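Local coordinates for NmrA family protein (Shigella flexneri 2a, PDB 3QVO) that is of unknown function but, as a Rossmann-fold member of the NmrA family, probably binds NAD(P), at residues A[180-194]-A[214-228]. Sequence-based numbering, arbitrary orientation.
Sequences DYELTSRNEPFKGTI and HIGENIGINQPGTDG
The ring of Phe-190 turns an edge to the backbone N of Ile-221, near the ring plane, and its CE1 lies 3.8 Å from Gly-220 CA. The His-214 ring meets Leu-183 CD1 obliquely through CE1, while Glu-217 OE1 accepts from ND1 close to the ring plane and helps set the imidazole's rotation. Ile-221 CG2 likewise comes obliquely to the Tyr-181 ring, the two side chains running side by side. At the guanidinium edge of Arg-186, Asn-187 OD1 accepts from NH1 in plane, and Asn-218 ND2 approaches obliquely. The amide of Asn-222 is held at its nitrogen: ND2 donates to the anti lone pair of Glu-182 OE2 at 3.2 Å, with the carboxylate turned 62° from the amide; it also meets Gln-223 O, from above the carbonyl plane. CG of Asn-222 sits between backbone N and carbonyl carbon (chi1 74°), which brings the amide up against Gly-192 N; its buried OD1 has no hydrogen-bond partner. Thr-226 OG1 reaches Gln-223 O from the face opposite to ND2, and Thr-193 shares its N-H between Thr-226 OG1 and O. The strands pair as an antiparallel ladder ending near these groups: Glu-182 and Asn-222 exchange two backbone bonds, as do Thr-184 and Gly-220, flanking the non-hydrogen-bonded pair Leu-183 and Ile-221. Leu-183 CD2 presses tightly on Ile-219 CG2 (3.4 Å). Further along, Gln-223 N gives a nearly straight bond of 2.8 Å to Ile-194 O. Near the other end, Glu-159 takes both Arg-186 NE, in a salt bridge, and Asn-218 ND2; Asn-218 OD1 accepts from Arg-169 NE. Strand 182-184 thus adds an antiparallel edge to strand 217-222, which pairs in parallel with strand 164-174 of the Rossmann-type sheet; helix 197-209 covers Tyr-181, Leu-183 and Ile-221 through Leu-203.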
ATOM      1  N   ASP A 180       6.410   8.805 -13.300  1.00 78.76           N
ATOM      2  CA  ASP A 180       7.815   8.720 -13.730  1.00 80.44           C
ATOM      3  C   ASP A 180       8.627   8.046 -12.620  1.00 78.95           C
ATOM      4  O   ASP A 180       8.911   8.646 -11.575  1.00 78.27           O
ATOM      5  CB  ASP A 180       8.357  10.126 -14.060  1.00 83.42           C
ATOM      6  CG  ASP A 180       9.733  10.099 -14.724  1.00 85.62           C
ATOM      7  OD1 ASP A 180      10.196   9.008 -15.108  1.00 84.82           O
ATOM      8  OD2 ASP A 180      10.369  11.174 -14.865  1.00 90.49           O
ATOM      9  N   TYR A 181       8.970   6.782 -12.824  1.00 78.52           N
ATOM     10  CA  TYR A 181       9.597   6.030 -11.760  1.00 76.96           C
ATOM     11  C   TYR A 181      10.448   4.881 -12.241  1.00 77.55           C
ATOM     12  O   TYR A 181      10.433   4.512 -13.428  1.00 79.07           O
ATOM     13  CB  TYR A 181       8.553   5.544 -10.755  1.00 73.88           C
ATOM     14  CG  TYR A 181       7.647   4.436 -11.242  1.00 74.80           C
ATOM     15  CD1 TYR A 181       8.043   3.104 -11.202  1.00 73.70           C
ATOM     16  CD2 TYR A 181       6.377   4.721 -11.718  1.00 77.67           C
ATOM     17  CE1 TYR A 181       7.209   2.097 -11.650  1.00 74.83           C
ATOM     18  CE2 TYR A 181       5.530   3.716 -12.164  1.00 76.97           C
ATOM     19  CZ  TYR A 181       5.949   2.409 -12.126  1.00 76.22           C
ATOM     20  OH  TYR A 181       5.088   1.425 -12.566  1.00 78.47           O
ATOM     21  N   GLU A 182      11.226   4.375 -11.286  1.00 76.81           N
ATOM     22  CA  GLU A 182      12.104   3.223 -11.452  1.00 77.46           C
ATOM     23  C   GLU A 182      12.214   2.561 -10.086  1.00 75.39           C
ATOM     24  O   GLU A 182      11.935   3.188  -9.071  1.00 74.94           O
ATOM     25  CB  GLU A 182      13.479   3.624 -12.003  1.00 80.02           C
ATOM     26  CG  GLU A 182      14.340   4.492 -11.079  1.00 80.81           C
ATOM     27  CD  GLU A 182      15.615   5.003 -11.759  1.00 84.45           C
ATOM     28  OE1 GLU A 182      15.896   4.585 -12.910  1.00 85.18           O
ATOM     29  OE2 GLU A 182      16.324   5.829 -11.141  1.00 84.42           O
ATOM     30  N   LEU A 183      12.619   1.296 -10.086  1.00 75.25           N
ATOM     31  CA  LEU A 183      12.529   0.439  -8.943  1.00 73.28           C
ATOM     32  C   LEU A 183      13.882  -0.100  -8.562  1.00 74.54           C
ATOM     33  O   LEU A 183      14.687  -0.431  -9.420  1.00 77.01           O
ATOM     34  CB  LEU A 183      11.655  -0.757  -9.303  1.00 72.83           C
ATOM     35  CG  LEU A 183      10.263  -0.429  -9.819  1.00 72.33           C
ATOM     36  CD1 LEU A 183       9.599  -1.708 -10.315  1.00 71.01           C
ATOM     37  CD2 LEU A 183       9.459   0.242  -8.706  1.00 70.68           C
ATOM     38  N   THR A 184      14.107  -0.235  -7.265  1.00 73.43           N
ATOM     39  CA  THR A 184      15.352  -0.758  -6.735  1.00 74.01           C
ATOM     40  C   THR A 184      14.973  -1.903  -5.853  1.00 73.35           C
ATOM     41  O   THR A 184      13.899  -1.870  -5.224  1.00 71.32           O
ATOM     42  CB  THR A 184      16.088   0.297  -5.884  1.00 75.01           C
ATOM     43  OG1 THR A 184      15.150   0.968  -5.034  1.00 72.68           O
ATOM     44  CG2 THR A 184      16.788   1.318  -6.765  1.00 74.51           C
ATOM     45  N   SER A 185      15.830  -2.919  -5.783  1.00 74.54           N
ATOM     46  CA  SER A 185      15.536  -4.086  -4.963  1.00 73.79           C
ATOM     47  C   SER A 185      15.906  -3.879  -3.470  1.00 73.30           C
ATOM     48  O   SER A 185      16.512  -2.851  -3.078  1.00 74.51           O
ATOM     49  CB  SER A 185      16.201  -5.329  -5.559  1.00 74.90           C
ATOM     50  OG  SER A 185      17.605  -5.242  -5.463  1.00 80.83           O
ATOM     51  N   ARG A 186      15.569  -4.887  -2.669  1.00 71.84           N
ATOM     52  CA  ARG A 186      15.625  -4.834  -1.203  1.00 71.33           C
ATOM     53  C   ARG A 186      16.924  -4.340  -0.607  1.00 73.77           C
ATOM     54  O   ARG A 186      16.915  -3.562   0.332  1.00 73.86           O
ATOM     55  CB  ARG A 186      15.347  -6.224  -0.629  1.00 70.41           C
ATOM     56  CG  ARG A 186      15.245  -6.281   0.866  1.00 68.23           C
ATOM     57  CD  ARG A 186      15.144  -7.727   1.294  1.00 69.20           C
ATOM     58  NE  ARG A 186      14.742  -7.900   2.689  1.00 65.55           N
ATOM     59  CZ  ARG A 186      15.522  -7.656   3.728  1.00 68.44           C
ATOM     60  NH1 ARG A 186      16.749  -7.157   3.583  1.00 70.19           N
ATOM     61  NH2 ARG A 186      15.045  -7.841   4.933  1.00 69.24           N
ATOM     62  N   ASN A 187      18.042  -4.823  -1.110  1.00 76.71           N
ATOM     63  CA  ASN A 187      19.337  -4.469  -0.523  1.00 79.36           C
ATOM     64  C   ASN A 187      20.118  -3.480  -1.368  1.00 81.25           C
ATOM     65  O   ASN A 187      21.311  -3.452  -1.288  1.00 84.00           O
ATOM     66  CB  ASN A 187      20.157  -5.741  -0.288  1.00 81.00           C
ATOM     67  CG  ASN A 187      19.366  -6.809   0.450  1.00 79.99           C
ATOM     68  OD1 ASN A 187      18.656  -6.527   1.415  1.00 77.80           O
ATOM     69  ND2 ASN A 187      19.468  -8.033  -0.015  1.00 82.00           N
ATOM     70  N   GLU A 188      19.439  -2.696  -2.200  1.00 81.20           N
ATOM     71  CA  GLU A 188      20.086  -1.677  -3.021  1.00 82.98           C
ATOM     72  C   GLU A 188      19.725  -0.360  -2.381  1.00 81.86           C
ATOM     73  O   GLU A 188      18.665  -0.247  -1.804  1.00 78.45           O
ATOM     74  CB  GLU A 188      19.553  -1.637  -4.471  1.00 83.42           C
ATOM     75  CG  GLU A 188      19.894  -2.841  -5.392  1.00 87.10           C
ATOM     76  CD  GLU A 188      19.487  -2.599  -6.868  1.00 91.35           C
ATOM     77  OE1 GLU A 188      18.380  -3.031  -7.316  1.00 90.41           O
ATOM     78  OE2 GLU A 188      20.290  -1.947  -7.583  1.00 98.40           O
ATOM     79  N   PRO A 189      20.588   0.656  -2.523  1.00 83.57           N
ATOM     80  CA  PRO A 189      20.184   1.991  -2.101  1.00 83.27           C
ATOM     81  C   PRO A 189      19.166   2.578  -3.077  1.00 82.24           C
ATOM     82  O   PRO A 189      19.131   2.195  -4.237  1.00 83.22           O
ATOM     83  CB  PRO A 189      21.501   2.797  -2.142  1.00 86.75           C
ATOM     84  CG  PRO A 189      22.473   1.965  -2.961  1.00 88.44           C
ATOM     85  CD  PRO A 189      21.794   0.673  -3.358  1.00 86.53           C
ATOM     86  N   PHE A 190      18.335   3.486  -2.591  1.00 80.92           N
ATOM     87  CA  PHE A 190      17.502   4.309  -3.443  1.00 80.67           C
ATOM     88  C   PHE A 190      18.370   5.032  -4.500  1.00 83.59           C
ATOM     89  O   PHE A 190      19.277   5.710  -4.121  1.00 85.47           O
ATOM     90  CB  PHE A 190      16.819   5.382  -2.586  1.00 80.11           C
ATOM     91  CG  PHE A 190      15.634   4.901  -1.825  1.00 77.61           C
ATOM     92  CD1 PHE A 190      14.431   4.665  -2.471  1.00 77.30           C
ATOM     93  CD2 PHE A 190      15.692   4.708  -0.467  1.00 79.16           C
ATOM     94  CE1 PHE A 190      13.320   4.243  -1.772  1.00 73.29           C
ATOM     95  CE2 PHE A 190      14.582   4.258   0.249  1.00 74.96           C
ATOM     96  CZ  PHE A 190      13.391   4.040  -0.413  1.00 74.18           C
ATOM     97  N   LYS A 191      18.063   4.893  -5.792  1.00 84.11           N
ATOM     98  CA  LYS A 191      18.679   5.680  -6.868  1.00 86.99           C
ATOM     99  C   LYS A 191      18.119   7.088  -6.998  1.00 86.26           C
ATOM    100  O   LYS A 191      18.511   7.833  -7.917  1.00 88.89           O
ATOM    101  CB  LYS A 191      18.491   5.010  -8.236  1.00 88.47           C
ATOM    102  CG  LYS A 191      19.063   3.608  -8.324  1.00 92.02           C
ATOM    103  CD  LYS A 191      18.946   3.039  -9.745  1.00 96.87           C
ATOM    104  CE  LYS A 191      19.129   1.509  -9.730  1.00 98.43           C
ATOM    105  NZ  LYS A 191      19.944   1.012 -10.873  1.00103.15           N
ATOM    106  N   GLY A 192      17.221   7.482  -6.104  1.00 82.39           N
ATOM    107  CA  GLY A 192      16.742   8.854  -6.161  1.00 82.36           C
ATOM    108  C   GLY A 192      16.095   9.349  -4.903  1.00 80.06           C
ATOM    109  O   GLY A 192      15.808   8.609  -4.008  1.00 77.56           O
ATOM    110  N   THR A 193      15.828  10.631  -4.887  1.00 81.23           N
ATOM    111  CA  THR A 193      15.392  11.345  -3.706  1.00 81.72           C
ATOM    112  C   THR A 193      13.881  11.429  -3.506  1.00 78.38           C
ATOM    113  O   THR A 193      13.431  11.493  -2.386  1.00 76.36           O
ATOM    114  CB  THR A 193      15.965  12.764  -3.826  1.00 85.62           C
ATOM    115  OG1 THR A 193      17.303  12.759  -3.291  1.00 92.18           O
ATOM    116  CG2 THR A 193      15.099  13.806  -3.131  1.00 88.61           C
ATOM    117  N   ILE A 194      13.121  11.494  -4.607  1.00 77.91           N
ATOM    118  CA  ILE A 194      11.685  11.786  -4.573  1.00 76.83           C
ATOM    119  C   ILE A 194      10.902  10.874  -5.524  1.00 75.25           C
ATOM    120  O   ILE A 194      11.472  10.236  -6.412  1.00 75.93           O
ATOM    121  CB  ILE A 194      11.390  13.244  -4.961  1.00 80.01           C
ATOM    122  CG1 ILE A 194      11.688  13.498  -6.460  1.00 82.34           C
ATOM    123  CG2 ILE A 194      12.198  14.253  -4.089  1.00 82.01           C
ATOM    124  CD1 ILE A 194      11.728  14.968  -6.869  1.00 81.97           C
ATOM    125  N   HIS A 214       5.874  -8.881  -9.243  1.00 68.24           N
ATOM    126  CA  HIS A 214       6.537  -8.442  -8.048  1.00 65.72           C
ATOM    127  C   HIS A 214       6.212  -9.215  -6.777  1.00 62.59           C
ATOM    128  O   HIS A 214       6.305  -8.656  -5.686  1.00 59.17           O
ATOM    129  CB  HIS A 214       6.291  -6.943  -7.870  1.00 65.05           C
ATOM    130  CG  HIS A 214       6.746  -6.121  -9.029  1.00 67.32           C
ATOM    131  ND1 HIS A 214       8.062  -6.063  -9.422  1.00 69.73           N
ATOM    132  CD2 HIS A 214       6.065  -5.308  -9.869  1.00 69.45           C
ATOM    133  CE1 HIS A 214       8.173  -5.251 -10.459  1.00 73.04           C
ATOM    134  NE2 HIS A 214       6.977  -4.768 -10.740  1.00 72.29           N
ATOM    135  N   ILE A 215       5.850 -10.494  -6.900  1.00 62.37           N
ATOM    136  CA  ILE A 215       5.587 -11.336  -5.719  1.00 61.16           C
ATOM    137  C   ILE A 215       6.897 -11.677  -5.030  1.00 61.69           C
ATOM    138  O   ILE A 215       7.843 -12.043  -5.688  1.00 63.67           O
ATOM    139  CB  ILE A 215       4.920 -12.652  -6.077  1.00 62.51           C
ATOM    140  CG1 ILE A 215       3.458 -12.399  -6.478  1.00 62.25           C
ATOM    141  CG2 ILE A 215       5.019 -13.630  -4.890  1.00 62.51           C
ATOM    142  CD1 ILE A 215       2.714 -13.642  -7.079  1.00 59.52           C
ATOM    143  N   GLY A 216       6.958 -11.498  -3.707  1.00 60.51           N
ATOM    144  CA  GLY A 216       8.178 -11.769  -2.923  1.00 61.14           C
ATOM    145  C   GLY A 216       9.211 -10.661  -2.911  1.00 62.23           C
ATOM    146  O   GLY A 216      10.326 -10.877  -2.475  1.00 62.92           O
ATOM    147  N   GLU A 217       8.851  -9.467  -3.367  1.00 61.93           N
ATOM    148  CA  GLU A 217       9.819  -8.370  -3.482  1.00 62.78           C
ATOM    149  C   GLU A 217       9.586  -7.242  -2.500  1.00 61.59           C
ATOM    150  O   GLU A 217       8.476  -7.030  -2.022  1.00 59.11           O
ATOM    151  CB  GLU A 217       9.808  -7.790  -4.902  1.00 63.50           C
ATOM    152  CG  GLU A 217      10.271  -8.799  -5.943  1.00 67.52           C
ATOM    153  CD  GLU A 217      10.167  -8.309  -7.377  1.00 70.96           C
ATOM    154  OE1 GLU A 217       9.812  -7.136  -7.608  1.00 73.81           O
ATOM    155  OE2 GLU A 217      10.451  -9.105  -8.288  1.00 74.91           O
ATOM    156  N   ASN A 218      10.653  -6.471  -2.280  1.00 63.02           N
ATOM    157  CA  ASN A 218      10.660  -5.385  -1.326  1.00 62.33           C
ATOM    158  C   ASN A 218      11.403  -4.234  -2.012  1.00 64.17           C
ATOM    159  O   ASN A 218      12.626  -4.118  -1.950  1.00 65.85           O
ATOM    160  CB  ASN A 218      11.353  -5.871  -0.059  1.00 62.33           C
ATOM    161  CG  ASN A 218      11.260  -4.897   1.075  1.00 61.11           C
ATOM    162  OD1 ASN A 218      10.995  -3.711   0.888  1.00 59.40           O
ATOM    163  ND2 ASN A 218      11.491  -5.395   2.274  1.00 58.60           N
ATOM    164  N   ILE A 219      10.625  -3.385  -2.667  1.00 64.16           N
ATOM    165  CA  ILE A 219      11.070  -2.558  -3.785  1.00 65.10           C
ATOM    166  C   ILE A 219      11.067  -1.093  -3.405  1.00 64.11           C
ATOM    167  O   ILE A 219      10.054  -0.575  -2.931  1.00 61.59           O
ATOM    168  CB  ILE A 219      10.031  -2.660  -4.920  1.00 66.06           C
ATOM    169  CG1 ILE A 219       9.780  -4.089  -5.354  1.00 67.91           C
ATOM    170  CG2 ILE A 219      10.414  -1.819  -6.111  1.00 70.54           C
ATOM    171  CD1 ILE A 219       8.484  -4.192  -6.128  1.00 67.76           C
ATOM    172  N   GLY A 220      12.185  -0.410  -3.645  1.00 65.48           N
ATOM    173  CA  GLY A 220      12.216   1.042  -3.570  1.00 64.90           C
ATOM    174  C   GLY A 220      11.704   1.641  -4.867  1.00 65.39           C
ATOM    175  O   GLY A 220      11.940   1.085  -5.951  1.00 65.49           O
ATOM    176  N   ILE A 221      11.002   2.772  -4.760  1.00 64.99           N
ATOM    177  CA  ILE A 221      10.444   3.463  -5.916  1.00 65.87           C
ATOM    178  C   ILE A 221      10.930   4.925  -5.897  1.00 68.04           C
ATOM    179  O   ILE A 221      10.651   5.672  -4.964  1.00 67.17           O
ATOM    180  CB  ILE A 221       8.881   3.470  -5.893  1.00 64.56           C
ATOM    181  CG1 ILE A 221       8.296   2.115  -5.476  1.00 63.02           C
ATOM    182  CG2 ILE A 221       8.294   3.861  -7.267  1.00 63.10           C
ATOM    183  CD1 ILE A 221       6.851   2.244  -4.882  1.00 61.97           C
ATOM    184  N   ASN A 222      11.658   5.325  -6.931  1.00 70.51           N
ATOM    185  CA  ASN A 222      12.063   6.728  -7.078  1.00 72.93           C
ATOM    186  C   ASN A 222      11.896   7.278  -8.516  1.00 74.92           C
ATOM    187  O   ASN A 222      11.942   6.535  -9.481  1.00 74.80           O
ATOM    188  CB  ASN A 222      13.520   6.896  -6.636  1.00 74.59           C
ATOM    189  CG  ASN A 222      14.492   6.332  -7.639  1.00 76.10           C
ATOM    190  OD1 ASN A 222      14.807   5.148  -7.592  1.00 77.49           O
ATOM    191  ND2 ASN A 222      14.958   7.177  -8.575  1.00 77.45           N
ATOM    192  N   GLN A 223      11.736   8.594  -8.628  1.00 76.71           N
ATOM    193  CA  GLN A 223      11.737   9.283  -9.903  1.00 79.27           C
ATOM    194  C   GLN A 223      13.174   9.262 -10.434  1.00 81.97           C
ATOM    195  O   GLN A 223      14.108   9.431  -9.653  1.00 83.35           O
ATOM    196  CB  GLN A 223      11.238  10.714  -9.679  1.00 80.97           C
ATOM    197  CG  GLN A 223      11.091  11.602 -10.900  1.00 82.01           C
ATOM    198  CD  GLN A 223      10.314  12.901 -10.581  1.00 82.87           C
ATOM    199  OE1 GLN A 223       9.264  12.888  -9.886  1.00 76.32           O
ATOM    200  NE2 GLN A 223      10.822  14.029 -11.094  1.00 83.06           N
ATOM    201  N   PRO A 224      13.371   8.984 -11.729  1.00 83.17           N
ATOM    202  CA  PRO A 224      14.732   8.985 -12.243  1.00 85.43           C
ATOM    203  C   PRO A 224      15.330  10.375 -12.266  1.00 87.93           C
ATOM    204  O   PRO A 224      14.601  11.353 -12.440  1.00 89.38           O
ATOM    205  CB  PRO A 224      14.575   8.477 -13.680  1.00 86.70           C
ATOM    206  CG  PRO A 224      13.289   7.740 -13.705  1.00 85.19           C
ATOM    207  CD  PRO A 224      12.418   8.404 -12.687  1.00 83.33           C
ATOM    208  N   GLY A 225      16.652  10.457 -12.131  1.00 89.36           N
ATOM    209  CA  GLY A 225      17.373  11.743 -12.238  1.00 92.03           C
ATOM    210  C   GLY A 225      17.035  12.705 -11.104  1.00 91.22           C
ATOM    211  O   GLY A 225      16.818  13.881 -11.323  1.00 93.34           O
ATOM    212  N   THR A 226      16.929  12.183  -9.887  1.00 88.48           N
ATOM    213  CA  THR A 226      16.688  13.010  -8.702  1.00 87.30           C
ATOM    214  C   THR A 226      17.660  12.573  -7.618  1.00 87.38           C
ATOM    215  O   THR A 226      17.364  12.637  -6.416  1.00 85.04           O
ATOM    216  CB  THR A 226      15.248  12.834  -8.188  1.00 84.27           C
ATOM    217  OG1 THR A 226      15.037  11.458  -7.844  1.00 76.75           O
ATOM    218  CG2 THR A 226      14.255  13.305  -9.230  1.00 83.64           C
ATOM    219  N   ASP A 227      18.808  12.081  -8.067  1.00 89.50           N
ATOM    220  CA  ASP A 227      19.843  11.619  -7.173  1.00 91.02           C
ATOM    221  C   ASP A 227      20.373  12.877  -6.440  1.00 92.68           C
ATOM    222  O   ASP A 227      20.335  13.970  -6.988  1.00 93.77           O
ATOM    223  CB  ASP A 227      20.943  10.912  -7.988  1.00 93.64           C
ATOM    224  CG  ASP A 227      22.038  10.306  -7.121  1.00 97.03           C
ATOM    225  OD1 ASP A 227      21.729   9.626  -6.110  1.00 94.77           O
ATOM    226  OD2 ASP A 227      23.224  10.542  -7.480  1.00106.43           O
ATOM    227  N   GLY A 228      20.774  12.697  -5.179  1.00 91.87           N
ATOM    228  CA  GLY A 228      21.114  13.810  -4.295  1.00 93.84           C
ATOM    229  C   GLY A 228      22.488  14.324  -4.569  1.00 96.54           C
ATOM    230  O   GLY A 228      23.361  13.570  -5.007  1.00 96.82           O
TER
HETATM  231  O   HOH W   1       7.451  10.852  -9.816  1.00 67.81           O
HETATM  232  O   HOH W   2      13.356  -7.256  -3.764  1.00 46.99           O